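Local coordinates for protein Rv1364c/MT1410 (Mycobacterium tuberculosis, PDB 3KE6) that probably acts as a regulator of sigma-factor activity, joining a manganese-binding PP2C-type phosphatase domain to an anti-sigma-factor kinase domain, at residues L177-L190 / D247-P259. Residues are numbered along the deposited sequence; the frame is centred on the assembly and turned at random.
Sequences LNIGDAILFYTDGL and DDVTLLAMQRRAP. With MN (manganese (II) ion), chain F.
Asp188 and Asp247 meet at a manganese ion, their side chains crossing at about a right angle with the carboxylate planes turned 47° apart. Asp188 OD1 binds the metal at 2.2 Å and Asp247 OD2 at 1.9 Å; Asp71 and three waters complete the shell, and one of those waters also donates to Asp188 OD2. Asp247 reaches the ion with CG anti to its backbone N (chi1 -167°), while Asp188 folds CG between its own N and carbonyl carbon (chi1 61°). Next along the pair, Thr187 OG1 accepts a weak hydrogen bond from Thr250 N, and both threonine hydroxyls bond to Asp54.

From there strands 182-186 and 249-256 run antiparallel. On one face, Leu251 CD1 lies 4.0 Å from Leu184 CB and also touches Tyr186 CB and Leu190 CD2, under helix 227-241. On the other, Phe185 and Leu252 pack against Val69, and the bent Met254 chain crosses Ile183 CG2 obliquely and brings CE tip to tip with Leu177 CD1 at 3.6 Å. At the far end the extended Arg256 lies along the 178-181 turn, with Ile179 CD1 over one guanidinium face, toward its rim, and its NH1 bonded to Phe129 O. Aspartates set at the adjoining loop ends of two paired strands, meeting at a manganese site between two sheets, are characteristic of the PP2C-type phosphatase fold, to which SpoIIE-like domains belong.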
# COMPACT_ATOMS: atom_id res chain seq x y z
N LEU A 177 -10.03 -8.55 -11.66
CA LEU A 177 -8.59 -8.72 -11.80
C LEU A 177 -8.19 -10.12 -11.37
O LEU A 177 -8.47 -10.52 -10.24
CB LEU A 177 -7.85 -7.73 -10.91
CG LEU A 177 -8.19 -6.25 -10.95
CD1 LEU A 177 -7.33 -5.53 -9.91
CD2 LEU A 177 -7.95 -5.68 -12.31
N ASN A 178 -7.50 -10.86 -12.23
CA ASN A 178 -7.03 -12.21 -11.88
C ASN A 178 -5.71 -12.15 -11.13
O ASN A 178 -5.22 -11.06 -10.85
CB ASN A 178 -6.91 -13.06 -13.13
CG ASN A 178 -8.26 -13.36 -13.73
OD1 ASN A 178 -9.08 -14.03 -13.10
ND2 ASN A 178 -8.51 -12.84 -14.93
N ILE A 179 -5.13 -13.29 -10.76
CA ILE A 179 -3.81 -13.24 -10.14
C ILE A 179 -2.79 -12.80 -11.20
O ILE A 179 -2.75 -13.37 -12.30
CB ILE A 179 -3.39 -14.59 -9.53
CG1 ILE A 179 -4.46 -15.18 -8.60
CG2 ILE A 179 -2.09 -14.42 -8.75
CD1 ILE A 179 -4.77 -14.34 -7.43
N GLY A 180 -2.00 -11.78 -10.88
CA GLY A 180 -0.98 -11.25 -11.80
C GLY A 180 -1.44 -10.03 -12.58
O GLY A 180 -0.65 -9.37 -13.25
N ASP A 181 -2.74 -9.74 -12.52
CA ASP A 181 -3.27 -8.56 -13.17
C ASP A 181 -2.92 -7.34 -12.32
O ASP A 181 -3.08 -7.37 -11.12
CB ASP A 181 -4.81 -8.67 -13.32
CG ASP A 181 -5.25 -9.44 -14.56
OD1 ASP A 181 -4.40 -9.91 -15.36
OD2 ASP A 181 -6.49 -9.57 -14.75
N ALA A 182 -2.44 -6.28 -12.96
CA ALA A 182 -2.16 -5.01 -12.29
C ALA A 182 -3.04 -3.86 -12.81
O ALA A 182 -3.55 -3.90 -13.93
CB ALA A 182 -0.69 -4.67 -12.45
N ILE A 183 -3.21 -2.84 -11.97
CA ILE A 183 -3.97 -1.65 -12.33
C ILE A 183 -3.24 -0.38 -11.89
O ILE A 183 -2.69 -0.33 -10.80
CB ILE A 183 -5.36 -1.69 -11.70
CG1 ILE A 183 -6.21 -0.53 -12.22
CG2 ILE A 183 -5.28 -1.62 -10.20
CD1 ILE A 183 -7.63 -0.56 -11.69
N LEU A 184 -3.24 0.64 -12.74
CA LEU A 184 -2.44 1.85 -12.53
C LEU A 184 -3.28 3.13 -12.44
O LEU A 184 -3.78 3.64 -13.43
CB LEU A 184 -1.39 1.98 -13.64
CG LEU A 184 -0.19 1.02 -13.62
CD1 LEU A 184 -0.57 -0.46 -13.74
CD2 LEU A 184 0.80 1.36 -14.72
N PHE A 185 -3.44 3.63 -11.23
CA PHE A 185 -4.02 4.95 -10.99
C PHE A 185 -2.92 5.99 -11.24
O PHE A 185 -1.78 5.81 -10.80
CB PHE A 185 -4.49 5.05 -9.52
CG PHE A 185 -5.82 4.37 -9.24
CD1 PHE A 185 -6.80 5.01 -8.49
CD2 PHE A 185 -6.10 3.10 -9.73
CE1 PHE A 185 -8.03 4.40 -8.24
CE2 PHE A 185 -7.33 2.50 -9.49
CZ PHE A 185 -8.29 3.14 -8.74
N TYR A 186 -3.27 7.09 -11.90
CA TYR A 186 -2.30 8.15 -12.23
C TYR A 186 -3.01 9.51 -12.33
O TYR A 186 -4.23 9.57 -12.46
CB TYR A 186 -1.63 7.84 -13.58
CG TYR A 186 -2.65 7.77 -14.65
CD1 TYR A 186 -2.98 8.87 -15.40
CD2 TYR A 186 -3.38 6.61 -14.82
CE1 TYR A 186 -3.99 8.80 -16.36
CE2 TYR A 186 -4.37 6.52 -15.78
CZ TYR A 186 -4.67 7.62 -16.54
OH TYR A 186 -5.67 7.54 -17.47
N THR A 187 -2.24 10.59 -12.30
CA THR A 187 -2.78 11.92 -12.52
C THR A 187 -2.44 12.37 -13.93
O THR A 187 -1.57 11.79 -14.57
CB THR A 187 -2.27 12.96 -11.50
OG1 THR A 187 -0.85 12.83 -11.34
CG2 THR A 187 -2.97 12.77 -10.16
N ASP A 188 -3.14 13.41 -14.38
CA ASP A 188 -3.02 13.92 -15.74
C ASP A 188 -1.61 14.41 -16.08
O ASP A 188 -1.24 14.54 -17.25
CB ASP A 188 -4.08 15.01 -16.03
CG ASP A 188 -3.96 16.25 -15.12
OD1 ASP A 188 -2.99 16.38 -14.34
OD2 ASP A 188 -4.87 17.11 -15.19
N GLY A 189 -0.82 14.67 -15.04
CA GLY A 189 0.57 15.05 -15.24
C GLY A 189 1.36 13.99 -15.97
O GLY A 189 2.32 14.29 -16.67
N LEU A 190 0.96 12.73 -15.81
CA LEU A 190 1.67 11.62 -16.42
C LEU A 190 1.49 11.61 -17.93
O LEU A 190 2.41 11.27 -18.66
CB LEU A 190 1.20 10.30 -15.82
CG LEU A 190 2.04 9.06 -16.11
CD1 LEU A 190 3.53 9.25 -15.82
CD2 LEU A 190 1.47 7.91 -15.31
N ASP A 247 3.39 19.44 -14.59
CA ASP A 247 2.32 19.45 -13.58
C ASP A 247 2.83 18.56 -12.43
O ASP A 247 3.98 18.12 -12.44
CB ASP A 247 0.99 18.92 -14.19
CG ASP A 247 -0.25 19.20 -13.31
OD1 ASP A 247 -0.09 19.85 -12.25
OD2 ASP A 247 -1.40 18.76 -13.64
N ASP A 248 1.99 18.32 -11.44
CA ASP A 248 2.25 17.26 -10.48
C ASP A 248 2.07 15.93 -11.20
O ASP A 248 1.26 15.85 -12.13
CB ASP A 248 1.29 17.36 -9.31
CG ASP A 248 1.48 18.62 -8.50
OD1 ASP A 248 2.62 18.88 -8.07
OD2 ASP A 248 0.49 19.36 -8.29
N VAL A 249 2.82 14.91 -10.79
CA VAL A 249 2.68 13.56 -11.35
C VAL A 249 2.64 12.53 -10.22
O VAL A 249 3.47 12.53 -9.30
CB VAL A 249 3.82 13.19 -12.35
CG1 VAL A 249 3.51 11.85 -13.04
CG2 VAL A 249 3.99 14.27 -13.39
N THR A 250 1.64 11.65 -10.30
CA THR A 250 1.40 10.68 -9.27
C THR A 250 1.00 9.42 -9.96
O THR A 250 0.11 9.45 -10.81
CB THR A 250 0.27 11.12 -8.31
OG1 THR A 250 0.49 12.49 -7.92
CG2 THR A 250 0.24 10.23 -7.07
N LEU A 251 1.67 8.33 -9.62
CA LEU A 251 1.35 7.02 -10.16
C LEU A 251 1.26 6.03 -9.00
O LEU A 251 2.15 5.96 -8.15
CB LEU A 251 2.40 6.61 -11.19
CG LEU A 251 2.32 5.19 -11.74
CD1 LEU A 251 0.99 4.91 -12.41
CD2 LEU A 251 3.47 4.99 -12.70
N LEU A 252 0.15 5.31 -8.94
CA LEU A 252 -0.12 4.41 -7.84
C LEU A 252 -0.55 3.11 -8.45
O LEU A 252 -1.59 3.05 -9.09
CB LEU A 252 -1.23 4.97 -6.94
CG LEU A 252 -1.73 4.00 -5.88
CD1 LEU A 252 -0.65 3.78 -4.78
CD2 LEU A 252 -3.01 4.55 -5.31
N ALA A 253 0.27 2.07 -8.27
CA ALA A 253 0.08 0.82 -8.99
C ALA A 253 -0.12 -0.29 -8.00
O ALA A 253 0.49 -0.29 -6.93
CB ALA A 253 1.27 0.52 -9.85
N MET A 254 -1.00 -1.22 -8.35
CA MET A 254 -1.17 -2.42 -7.58
C MET A 254 -1.40 -3.63 -8.46
O MET A 254 -2.14 -3.56 -9.42
CB MET A 254 -2.29 -2.22 -6.55
CG MET A 254 -3.65 -2.58 -6.99
SD MET A 254 -4.00 -4.32 -6.67
CE MET A 254 -5.77 -4.25 -6.97
N GLN A 255 -0.73 -4.73 -8.13
CA GLN A 255 -0.94 -5.98 -8.84
C GLN A 255 -1.54 -6.95 -7.86
O GLN A 255 -1.11 -7.04 -6.71
CB GLN A 255 0.38 -6.53 -9.37
CG GLN A 255 0.28 -7.96 -9.86
CD GLN A 255 1.58 -8.49 -10.44
OE1 GLN A 255 1.63 -8.89 -11.60
NE2 GLN A 255 2.63 -8.52 -9.64
N ARG A 256 -2.54 -7.68 -8.32
CA ARG A 256 -3.12 -8.74 -7.52
C ARG A 256 -2.16 -9.91 -7.51
O ARG A 256 -1.53 -10.22 -8.53
CB ARG A 256 -4.49 -9.15 -8.08
CG ARG A 256 -5.35 -9.87 -7.07
CD ARG A 256 -6.73 -10.23 -7.61
NE ARG A 256 -7.48 -10.99 -6.61
CZ ARG A 256 -8.16 -12.13 -6.81
NH1 ARG A 256 -8.78 -12.68 -5.77
NH2 ARG A 256 -8.26 -12.69 -8.02
N ARG A 257 -2.04 -10.56 -6.36
CA ARG A 257 -1.19 -11.75 -6.19
C ARG A 257 -1.89 -12.80 -5.37
O ARG A 257 -2.82 -12.50 -4.61
CB ARG A 257 0.09 -11.37 -5.45
CG ARG A 257 -0.22 -10.60 -4.16
CD ARG A 257 1.01 -10.33 -3.38
NE ARG A 257 1.64 -11.56 -2.91
CZ ARG A 257 2.92 -11.66 -2.56
NH1 ARG A 257 3.72 -10.60 -2.62
NH2 ARG A 257 3.39 -12.82 -2.16
N ALA A 258 -1.44 -14.05 -5.52
CA ALA A 258 -1.78 -15.13 -4.58
C ALA A 258 -1.12 -14.87 -3.21
O ALA A 258 0.08 -14.61 -3.13
CB ALA A 258 -1.34 -16.45 -5.13
N PRO A 259 -1.89 -14.98 -2.12
CA PRO A 259 -1.30 -14.78 -0.78
C PRO A 259 -0.27 -15.83 -0.37
O PRO A 259 -0.45 -17.03 -0.59
CB PRO A 259 -2.52 -14.85 0.15
CG PRO A 259 -3.53 -15.65 -0.60
CD PRO A 259 -3.33 -15.27 -2.05
MN MN F . -3.07 18.09 -12.93
O HOH W 1 -4.21 19.35 -14.34
O HOH W 2 -2.46 19.92 -11.83
O HOH W 3 -1.51 16.94 -11.86